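Local coordinates for DNA mimic protein DMP12 (Neisseria meningitidis MC58, PDB 3W1O) that mimics DNA and binds the histone-like protein HU, occupying its DNA-binding sites and so partly preventing HU from binding DNA, at residues H5-S17 and W27-T41. Sequence-based numbering, arbitrary orientation.
With MG (magnesium ion), chain C.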
ATOM      1  N   HIS A   5       1.214 -16.227   0.601  1.00 42.56           N
ATOM      2  CA  HIS A   5       1.853 -14.964   1.103  1.00 41.39           C
ATOM      3  C   HIS A   5       1.002 -13.728   0.781  1.00 38.49           C
ATOM      4  O   HIS A   5       0.951 -13.330  -0.379  1.00 39.58           O
ATOM      5  CB  HIS A   5       3.272 -14.800   0.539  1.00 42.13           C
ATOM      6  CG  HIS A   5       4.339 -14.836   1.587  1.00 44.69           C
ATOM      7  ND1 HIS A   5       5.681 -14.787   1.281  1.00 47.57           N
ATOM      8  CD2 HIS A   5       4.263 -14.935   2.936  1.00 48.10           C
ATOM      9  CE1 HIS A   5       6.389 -14.838   2.398  1.00 48.18           C
ATOM     10  NE2 HIS A   5       5.553 -14.925   3.417  1.00 49.48           N
ATOM     11  N   ASN A   6       0.339 -13.140   1.795  1.00 34.05           N
ATOM     12  CA  ASN A   6      -0.619 -12.039   1.565  1.00 28.40           C
ATOM     13  C   ASN A   6       0.040 -10.862   0.847  1.00 25.27           C
ATOM     14  O   ASN A   6       1.234 -10.663   0.961  1.00 25.28           O
ATOM     15  CB  ASN A   6      -1.198 -11.552   2.888  1.00 27.80           C
ATOM     16  CG  ASN A   6      -2.175 -12.528   3.488  1.00 30.62           C
ATOM     17  OD1 ASN A   6      -3.071 -13.011   2.810  1.00 31.01           O
ATOM     18  ND2 ASN A   6      -2.028 -12.788   4.772  1.00 31.24           N
ATOM     19  N   LEU A   7      -0.767 -10.093   0.146  1.00 21.70           N
ATOM     20  CA  LEU A   7      -0.380  -8.820  -0.476  1.00 21.97           C
ATOM     21  C   LEU A   7       0.037  -7.845   0.600  1.00 19.96           C
ATOM     22  O   LEU A   7      -0.648  -7.733   1.609  1.00 19.58           O
ATOM     23  CB  LEU A   7      -1.579  -8.245  -1.247  1.00 20.22           C
ATOM     24  CG  LEU A   7      -1.571  -6.771  -1.671  1.00 21.87           C
ATOM     25  CD1 LEU A   7      -0.369  -6.528  -2.618  1.00 23.04           C
ATOM     26  CD2 LEU A   7      -2.906  -6.543  -2.354  1.00 22.88           C
ATOM     27  N   LEU A   8       1.159  -7.152   0.383  1.00 20.04           N
ATOM     28  CA  LEU A   8       1.557  -6.114   1.336  1.00 18.94           C
ATOM     29  C   LEU A   8       1.583  -4.776   0.653  1.00 19.04           C
ATOM     30  O   LEU A   8       2.007  -4.653  -0.496  1.00 18.34           O
ATOM     31  CB  LEU A   8       2.922  -6.401   1.955  1.00 19.61           C
ATOM     32  CG  LEU A   8       3.115  -7.729   2.719  1.00 21.67           C
ATOM     33  CD1 LEU A   8       4.524  -7.734   3.310  1.00 25.99           C
ATOM     34  CD2 LEU A   8       2.053  -7.942   3.809  1.00 22.72           C
ATOM     35  N   ILE A   9       1.138  -3.759   1.376  1.00 18.38           N
ATOM     36  CA  ILE A   9       1.414  -2.374   0.948  1.00 16.99           C
ATOM     37  C   ILE A   9       2.159  -1.808   2.133  1.00 17.81           C
ATOM     38  O   ILE A   9       1.632  -1.851   3.252  1.00 18.45           O
ATOM     39  CB  ILE A   9       0.114  -1.624   0.729  1.00 15.83           C
ATOM     40  CG1 ILE A   9      -0.637  -2.263  -0.468  1.00 16.30           C
ATOM     41  CG2 ILE A   9       0.392  -0.090   0.578  1.00 17.05           C
ATOM     42  CD1 ILE A   9      -1.994  -1.626  -0.822  1.00 18.06           C
ATOM     43  N   PHE A  10       3.383  -1.336   1.944  1.00 15.95           N
ATOM     44  CA  PHE A  10       4.127  -0.905   3.104  1.00 17.53           C
ATOM     45  C   PHE A  10       5.229   0.108   2.794  1.00 17.91           C
ATOM     46  O   PHE A  10       5.584   0.305   1.596  1.00 19.24           O
ATOM     47  CB  PHE A  10       4.758  -2.131   3.813  1.00 16.52           C
ATOM     48  CG  PHE A  10       5.982  -2.700   3.110  1.00 18.82           C
ATOM     49  CD1 PHE A  10       7.275  -2.305   3.481  1.00 18.16           C
ATOM     50  CD2 PHE A  10       5.826  -3.602   2.060  1.00 20.23           C
ATOM     51  CE1 PHE A  10       8.426  -2.805   2.763  1.00 18.86           C
ATOM     52  CE2 PHE A  10       6.953  -4.102   1.376  1.00 21.02           C
ATOM     53  CZ  PHE A  10       8.252  -3.700   1.757  1.00 20.27           C
ATOM     54  N   CYS A  11       5.774   0.689   3.874  1.00 19.57           N
ATOM     55  CA  CYS A  11       7.081   1.355   3.804  1.00 20.47           C
ATOM     56  C   CYS A  11       7.851   0.909   5.016  1.00 21.08           C
ATOM     57  O   CYS A  11       7.297   0.276   5.922  1.00 20.57           O
ATOM     58  CB  CYS A  11       6.922   2.891   3.696  1.00 20.99           C
ATOM     59  SG  CYS A  11       6.180   3.624   5.167  1.00 22.18           S
ATOM     60  N   LEU A  12       9.166   1.122   5.000  1.00 20.86           N
ATOM     61  CA  LEU A  12       9.968   0.912   6.156  1.00 22.12           C
ATOM     62  C   LEU A  12       9.620   1.938   7.226  1.00 23.53           C
ATOM     63  O   LEU A  12       9.188   3.078   6.926  1.00 22.66           O
ATOM     64  CB  LEU A  12      11.430   1.059   5.808  1.00 22.25           C
ATOM     65  CG  LEU A  12      11.892   0.058   4.761  1.00 22.72           C
ATOM     66  CD1 LEU A  12      13.431   0.081   4.533  1.00 22.41           C
ATOM     67  CD2 LEU A  12      11.446  -1.322   5.172  1.00 26.85           C
ATOM     68  N   LYS A  13       9.859   1.534   8.455  1.00 24.67           N
ATOM     69  CA  LYS A  13       9.818   2.452   9.578  1.00 26.86           C
ATOM     70  C   LYS A  13      10.931   3.491   9.547  1.00 28.20           C
ATOM     71  O   LYS A  13      11.988   3.254   8.983  1.00 27.76           O
ATOM     72  CB  LYS A  13       9.989   1.664  10.854  1.00 28.51           C
ATOM     73  CG  LYS A  13       8.706   1.069  11.310  1.00 30.40           C
ATOM     74  CD  LYS A  13       9.014   0.071  12.382  1.00 38.57           C
ATOM     75  CE  LYS A  13       7.872  -0.083  13.311  1.00 41.30           C
ATOM     76  NZ  LYS A  13       8.461  -0.764  14.509  1.00 42.76           N
ATOM     77  N   ASP A  14      10.664   4.602  10.217  1.00 29.53           N
ATOM     78  CA  ASP A  14      11.580   5.714  10.405  1.00 32.71           C
ATOM     79  C   ASP A  14      13.015   5.246  10.656  1.00 34.35           C
ATOM     80  O   ASP A  14      13.942   5.665   9.956  1.00 36.17           O
ATOM     81  CB  ASP A  14      11.076   6.605  11.547  1.00 33.32           C
ATOM     82  CG  ASP A  14      11.998   7.784  11.827  1.00 38.11           C
ATOM     83  OD1 ASP A  14      12.764   8.176  10.910  1.00 38.36           O
ATOM     84  OD2 ASP A  14      11.935   8.313  12.961  1.00 42.81           O
ATOM     85  N   ASN A  15      13.260   4.369  11.606  1.00 35.37           N
ATOM     86  CA  ASN A  15      14.715   4.190  11.801  1.00 38.08           C
ATOM     87  C   ASN A  15      15.264   2.859  11.299  1.00 37.63           C
ATOM     88  O   ASN A  15      16.158   2.271  11.881  1.00 38.76           O
ATOM     89  CB  ASN A  15      15.200   4.667  13.189  1.00 39.26           C
ATOM     90  CG  ASN A  15      15.455   6.226  13.239  1.00 42.29           C
ATOM     91  OD1 ASN A  15      16.142   6.804  12.379  1.00 46.16           O
ATOM     92  ND2 ASN A  15      14.918   6.885  14.271  1.00 45.33           N
ATOM     93  N   VAL A  16      14.700   2.429  10.174  1.00 36.15           N
ATOM     94  CA  VAL A  16      15.057   1.215   9.482  1.00 34.25           C
ATOM     95  C   VAL A  16      15.480   1.675   8.088  1.00 33.81           C
ATOM     96  O   VAL A  16      14.694   2.300   7.349  1.00 32.61           O
ATOM     97  CB  VAL A  16      13.834   0.266   9.332  1.00 34.24           C
ATOM     98  CG1 VAL A  16      14.198  -0.932   8.490  1.00 34.48           C
ATOM     99  CG2 VAL A  16      13.309  -0.195  10.696  1.00 35.20           C
ATOM    100  N   SER A  17      16.731   1.401   7.767  1.00 33.23           N
ATOM    101  CA  SER A  17      17.203   1.505   6.411  1.00 34.67           C
ATOM    102  C   SER A  17      17.804   0.142   6.076  1.00 32.86           C
ATOM    103  O   SER A  17      18.763  -0.344   6.683  1.00 34.58           O
ATOM    104  CB  SER A  17      18.152   2.688   6.199  1.00 35.71           C
ATOM    105  OG  SER A  17      17.384   3.915   6.151  1.00 40.70           O
ATOM    106  N   TRP A  27      11.757  -7.961   5.673  1.00 24.53           N
ATOM    107  CA  TRP A  27      11.454  -7.096   6.807  1.00 23.27           C
ATOM    108  C   TRP A  27       9.937  -6.905   6.932  1.00 23.15           C
ATOM    109  O   TRP A  27       9.397  -7.053   8.041  1.00 23.36           O
ATOM    110  CB  TRP A  27      12.154  -5.743   6.699  1.00 24.07           C
ATOM    111  CG  TRP A  27      11.865  -4.833   7.846  1.00 23.31           C
ATOM    112  CD1 TRP A  27      12.597  -4.704   8.989  1.00 22.77           C
ATOM    113  CD2 TRP A  27      10.769  -3.896   7.949  1.00 20.62           C
ATOM    114  NE1 TRP A  27      12.032  -3.753   9.793  1.00 22.48           N
ATOM    115  CE2 TRP A  27      10.902  -3.250   9.193  1.00 22.22           C
ATOM    116  CE3 TRP A  27       9.686  -3.551   7.099  1.00 23.39           C
ATOM    117  CZ2 TRP A  27       9.987  -2.255   9.651  1.00 21.31           C
ATOM    118  CZ3 TRP A  27       8.779  -2.562   7.531  1.00 23.35           C
ATOM    119  CH2 TRP A  27       8.926  -1.938   8.803  1.00 24.83           C
ATOM    120  N   ALA A  28       9.249  -6.621   5.821  1.00 21.17           N
ATOM    121  CA  ALA A  28       7.811  -6.331   5.896  1.00 21.38           C
ATOM    122  C   ALA A  28       7.051  -7.564   6.422  1.00 22.02           C
ATOM    123  O   ALA A  28       6.218  -7.432   7.319  1.00 21.19           O
ATOM    124  CB  ALA A  28       7.309  -5.924   4.528  1.00 20.83           C
ATOM    125  N   TYR A  29       7.361  -8.740   5.861  1.00 22.69           N
ATOM    126  CA  TYR A  29       6.662  -9.976   6.285  1.00 24.59           C
ATOM    127  C   TYR A  29       6.958 -10.317   7.722  1.00 26.05           C
ATOM    128  O   TYR A  29       6.116 -10.936   8.388  1.00 26.72           O
ATOM    129  CB  TYR A  29       7.004 -11.163   5.372  1.00 24.18           C
ATOM    130  CG  TYR A  29       6.172 -11.145   4.109  1.00 25.64           C
ATOM    131  CD1 TYR A  29       4.776 -11.294   4.159  1.00 24.57           C
ATOM    132  CD2 TYR A  29       6.770 -10.950   2.867  1.00 24.72           C
ATOM    133  CE1 TYR A  29       3.999 -11.256   2.981  1.00 27.84           C
ATOM    134  CE2 TYR A  29       6.008 -10.917   1.699  1.00 25.65           C
ATOM    135  CZ  TYR A  29       4.640 -11.071   1.749  1.00 26.37           C
ATOM    136  OH  TYR A  29       3.904 -11.012   0.570  1.00 28.26           O
ATOM    137  N   LYS A  30       8.141  -9.908   8.194  1.00 24.76           N
ATOM    138  CA  LYS A  30       8.520 -10.042   9.618  1.00 26.99           C
ATOM    139  C   LYS A  30       8.005  -8.945  10.547  1.00 25.53           C
ATOM    140  O   LYS A  30       8.151  -9.064  11.771  1.00 25.29           O
ATOM    141  CB  LYS A  30      10.049 -10.072   9.767  1.00 26.72           C
ATOM    142  CG  LYS A  30      10.653 -11.400   9.300  1.00 33.15           C
ATOM    143  CD  LYS A  30      12.135 -11.216   8.959  1.00 38.75           C
ATOM    144  CE  LYS A  30      13.008 -11.480  10.166  1.00 43.63           C
ATOM    145  NZ  LYS A  30      14.397 -11.786   9.682  1.00 49.22           N
ATOM    146  N   ASN A  31       7.447  -7.876   9.985  1.00 22.12           N
ATOM    147  CA  ASN A  31       6.972  -6.737  10.792  1.00 22.09           C
ATOM    148  C   ASN A  31       5.549  -6.372  10.458  1.00 21.77           C
ATOM    149  O   ASN A  31       5.186  -5.185  10.310  1.00 21.79           O
ATOM    150  CB  ASN A  31       7.906  -5.550  10.573  1.00 20.81           C
ATOM    151  CG  ASN A  31       9.215  -5.745  11.296  1.00 24.89           C
ATOM    152  OD1 ASN A  31       9.277  -5.499  12.501  1.00 26.80           O
ATOM    153  ND2 ASN A  31      10.247  -6.276  10.598  1.00 22.44           N
ATOM    154  N   ILE A  32       4.741  -7.406  10.297  1.00 22.60           N
ATOM    155  CA  ILE A  32       3.317  -7.181  10.045  1.00 24.31           C
ATOM    156  C   ILE A  32       2.689  -6.412  11.208  1.00 24.00           C
ATOM    157  O   ILE A  32       1.640  -5.801  11.030  1.00 25.58           O
ATOM    158  CB  ILE A  32       2.532  -8.485   9.789  1.00 25.11           C
ATOM    159  CG1 ILE A  32       3.087  -9.214   8.562  1.00 29.71           C
ATOM    160  CG2 ILE A  32       1.019  -8.190   9.668  1.00 26.66           C
ATOM    161  CD1 ILE A  32       2.805  -8.565   7.297  1.00 31.46           C
ATOM    162  N   GLN A  33       3.322  -6.384  12.369  1.00 23.36           N
ATOM    163  CA  GLN A  33       2.721  -5.569  13.446  1.00 25.83           C
ATOM    164  C   GLN A  33       2.886  -4.078  13.162  1.00 24.73           C
ATOM    165  O   GLN A  33       2.190  -3.250  13.752  1.00 22.71           O
ATOM    166  CB  GLN A  33       3.303  -5.901  14.819  1.00 27.13           C
ATOM    167  CG  GLN A  33       4.659  -5.319  15.119  1.00 30.86           C
ATOM    168  CD  GLN A  33       5.773  -5.833  14.231  1.00 38.11           C
ATOM    169  OE1 GLN A  33       5.700  -6.945  13.665  1.00 36.83           O
ATOM    170  NE2 GLN A  33       6.840  -5.020  14.108  1.00 38.00           N
ATOM    171  N   SER A  34       3.845  -3.728  12.277  1.00 23.51           N
ATOM    172  CA  SER A  34       4.098  -2.313  12.024  1.00 22.48           C
ATOM    173  C   SER A  34       2.892  -1.524  11.474  1.00 22.14           C
ATOM    174  O   SER A  34       2.168  -1.987  10.587  1.00 21.50           O
ATOM    175  CB  SER A  34       5.359  -2.135  11.143  1.00 21.54           C
ATOM    176  OG  SER A  34       5.523  -0.762  10.801  1.00 22.91           O
ATOM    177  N   GLU A  35       2.719  -0.295  11.973  1.00 21.48           N
ATOM    178  CA  GLU A  35       1.762   0.645  11.436  1.00 21.12           C
ATOM    179  C   GLU A  35       2.108   0.988   9.972  1.00 19.90           C
ATOM    180  O   GLU A  35       1.278   1.523   9.236  1.00 19.27           O
ATOM    181  CB  GLU A  35       1.758   1.956  12.283  1.00 21.85           C
ATOM    182  CG  GLU A  35       2.985   2.851  12.074  1.00 23.71           C
ATOM    183  CD  GLU A  35       2.951   4.060  12.980  1.00 30.87           C
ATOM    184  OE1 GLU A  35       2.186   4.988  12.655  1.00 28.83           O
ATOM    185  OE2 GLU A  35       3.688   4.072  13.981  1.00 29.32           O
ATOM    186  N   THR A  36       3.320   0.644   9.551  1.00 18.52           N
ATOM    187  CA  THR A  36       3.781   1.009   8.184  1.00 18.17           C
ATOM    188  C   THR A  36       3.512  -0.114   7.198  1.00 19.56           C
ATOM    189  O   THR A  36       3.858   0.017   6.026  1.00 18.09           O
ATOM    190  CB  THR A  36       5.286   1.338   8.116  1.00 17.38           C
ATOM    191  OG1 THR A  36       6.064   0.154   8.415  1.00 18.00           O
ATOM    192  CG2 THR A  36       5.633   2.507   9.123  1.00 19.01           C
ATOM    193  N   VAL A  37       2.900  -1.208   7.678  1.00 19.65           N
ATOM    194  CA  VAL A  37       2.691  -2.381   6.843  1.00 21.08           C
ATOM    195  C   VAL A  37       1.212  -2.667   6.826  1.00 22.08           C
ATOM    196  O   VAL A  37       0.569  -2.772   7.906  1.00 22.86           O
ATOM    197  CB  VAL A  37       3.455  -3.631   7.308  1.00 21.92           C
ATOM    198  CG1 VAL A  37       2.992  -4.868   6.480  1.00 24.22           C
ATOM    199  CG2 VAL A  37       4.953  -3.453   7.211  1.00 21.41           C
ATOM    200  N   VAL A  38       0.638  -2.775   5.633  1.00 20.70           N
ATOM    201  CA  VAL A  38      -0.731  -3.260   5.554  1.00 21.28           C
ATOM    202  C   VAL A  38      -0.682  -4.660   4.913  1.00 22.19           C
ATOM    203  O   VAL A  38      -0.217  -4.808   3.802  1.00 20.04           O
ATOM    204  CB  VAL A  38      -1.620  -2.347   4.710  1.00 22.31           C
ATOM    205  CG1 VAL A  38      -3.062  -2.864   4.721  1.00 21.78           C
ATOM    206  CG2 VAL A  38      -1.587  -0.903   5.256  1.00 24.12           C
ATOM    207  N   GLU A  39      -1.205  -5.666   5.609  1.00 20.47           N
ATOM    208  CA  GLU A  39      -1.325  -7.004   5.066  1.00 21.23           C
ATOM    209  C   GLU A  39      -2.747  -7.150   4.563  1.00 22.01           C
ATOM    210  O   GLU A  39      -3.692  -6.827   5.289  1.00 23.93           O
ATOM    211  CB  GLU A  39      -1.083  -7.994   6.221  1.00 22.90           C
ATOM    212  CG  GLU A  39      -1.235  -9.434   5.846  1.00 26.59           C
ATOM    213  CD  GLU A  39      -1.096 -10.326   7.065  1.00 29.62           C
ATOM    214  OE1 GLU A  39      -1.610  -9.968   8.160  1.00 31.25           O
ATOM    215  OE2 GLU A  39      -0.474 -11.379   6.895  1.00 30.26           O
ATOM    216  N   ILE A  40      -2.924  -7.645   3.337  1.00 20.19           N
ATOM    217  CA  ILE A  40      -4.231  -7.656   2.717  1.00 19.88           C
ATOM    218  C   ILE A  40      -4.539  -9.071   2.277  1.00 20.32           C
ATOM    219  O   ILE A  40      -3.814  -9.617   1.468  1.00 20.33           O
ATOM    220  CB  ILE A  40      -4.301  -6.715   1.519  1.00 20.26           C
ATOM    221  CG1 ILE A  40      -3.846  -5.330   1.958  1.00 19.09           C
ATOM    222  CG2 ILE A  40      -5.766  -6.618   0.967  1.00 20.84           C
ATOM    223  CD1 ILE A  40      -3.893  -4.238   0.837  1.00 23.60           C
ATOM    224  N   THR A  41      -5.650  -9.630   2.755  1.00 19.37           N
ATOM    225  CA  THR A  41      -5.898 -11.027   2.462  1.00 21.36           C
ATOM    226  C   THR A  41      -6.610 -11.181   1.121  1.00 21.60           C
ATOM    227  O   THR A  41      -7.148 -10.228   0.579  1.00 19.24           O
ATOM    228  CB  THR A  41      -6.792 -11.628   3.545  1.00 22.10           C
ATOM    229  OG1 THR A  41      -8.052 -10.952   3.506  1.00 21.83           O
ATOM    230  CG2 THR A  41      -6.142 -11.426   4.907  1.00 24.12           C
TER
HETATM  231 MG    MG C 800      13.879   9.603   9.639  1.00 52.01          MG
HETATM  232  O   HOH W   1       6.191  -2.063  15.005  1.00 31.69           O
HETATM  233  O   HOH W   2      12.748   8.462   8.002  1.00 47.25           O
HETATM  234  O   HOH W   3      14.827  10.850   8.042  1.00 39.86           O
HETATM  235  O   HOH W   4      13.790  11.245  11.069  1.00 55.86           O
HETATM  236  O   HOH W   5      11.900  10.720   9.397  1.00 37.78           O
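With CG of Tyr29 beside its backbone N (chi1 -82°) and CG of Leu8 placed likewise, the phenol ring and the leucine tip meet where helix 21-30 lies over one face of an antiparallel sheet. The example shows how a strand-helix-strand unit closes on itself: strands 7-10 and 37-40 pair antiparallel, and the helix between them covers the side chains of Leu8 and Phe10. Leu8 CD1 sits over the centre of the Tyr29 ring, 3.5 Å from its centroid, while the His5 imidazole covers the opposite face in a nearly parallel stack, planes 5° apart. The phenol is thus sandwiched, and its OH, at the ring edge, donates to Asn6 O (2.7 Å). Deeper in, Ala28 CB presses on the middle of the Phe10 ring, almost exactly on its normal.

Between the strands, Ile9 and Val38 exchange two backbone hydrogen bonds, whereas the Leu7-Ile40 pair has one sound bond and one weak one. On the face turned from helix 21-30, Ile9 CD1 meets Ile40 CD1 and Val38 packs against helix 96-111. Strand 115-118 continues the sheet beyond Leu8 and Phe10, leaving 37-40 as an outer strand.

Past the strands, Trp27 takes Leu12 CD2 and Val16 CG1 over one face of its indole, and the Lys13 chain crosses the indole edge at about a right angle, its CD in the ring plane and 3.7 Å from Trp27 CZ2. Asp14, in the type I turn from Lys13 to Val16, binds a magnesium ion through OD1. At the other end, Asn6 ND2 reaches Glu39 OE2 from above the carboxylate plane. Thr36 holds Cys11 twice: its backbone O accepts from Cys11 N, and its OG1, which itself accepts from Ser34 OG, donates to Cys11 O at 2.8 Å.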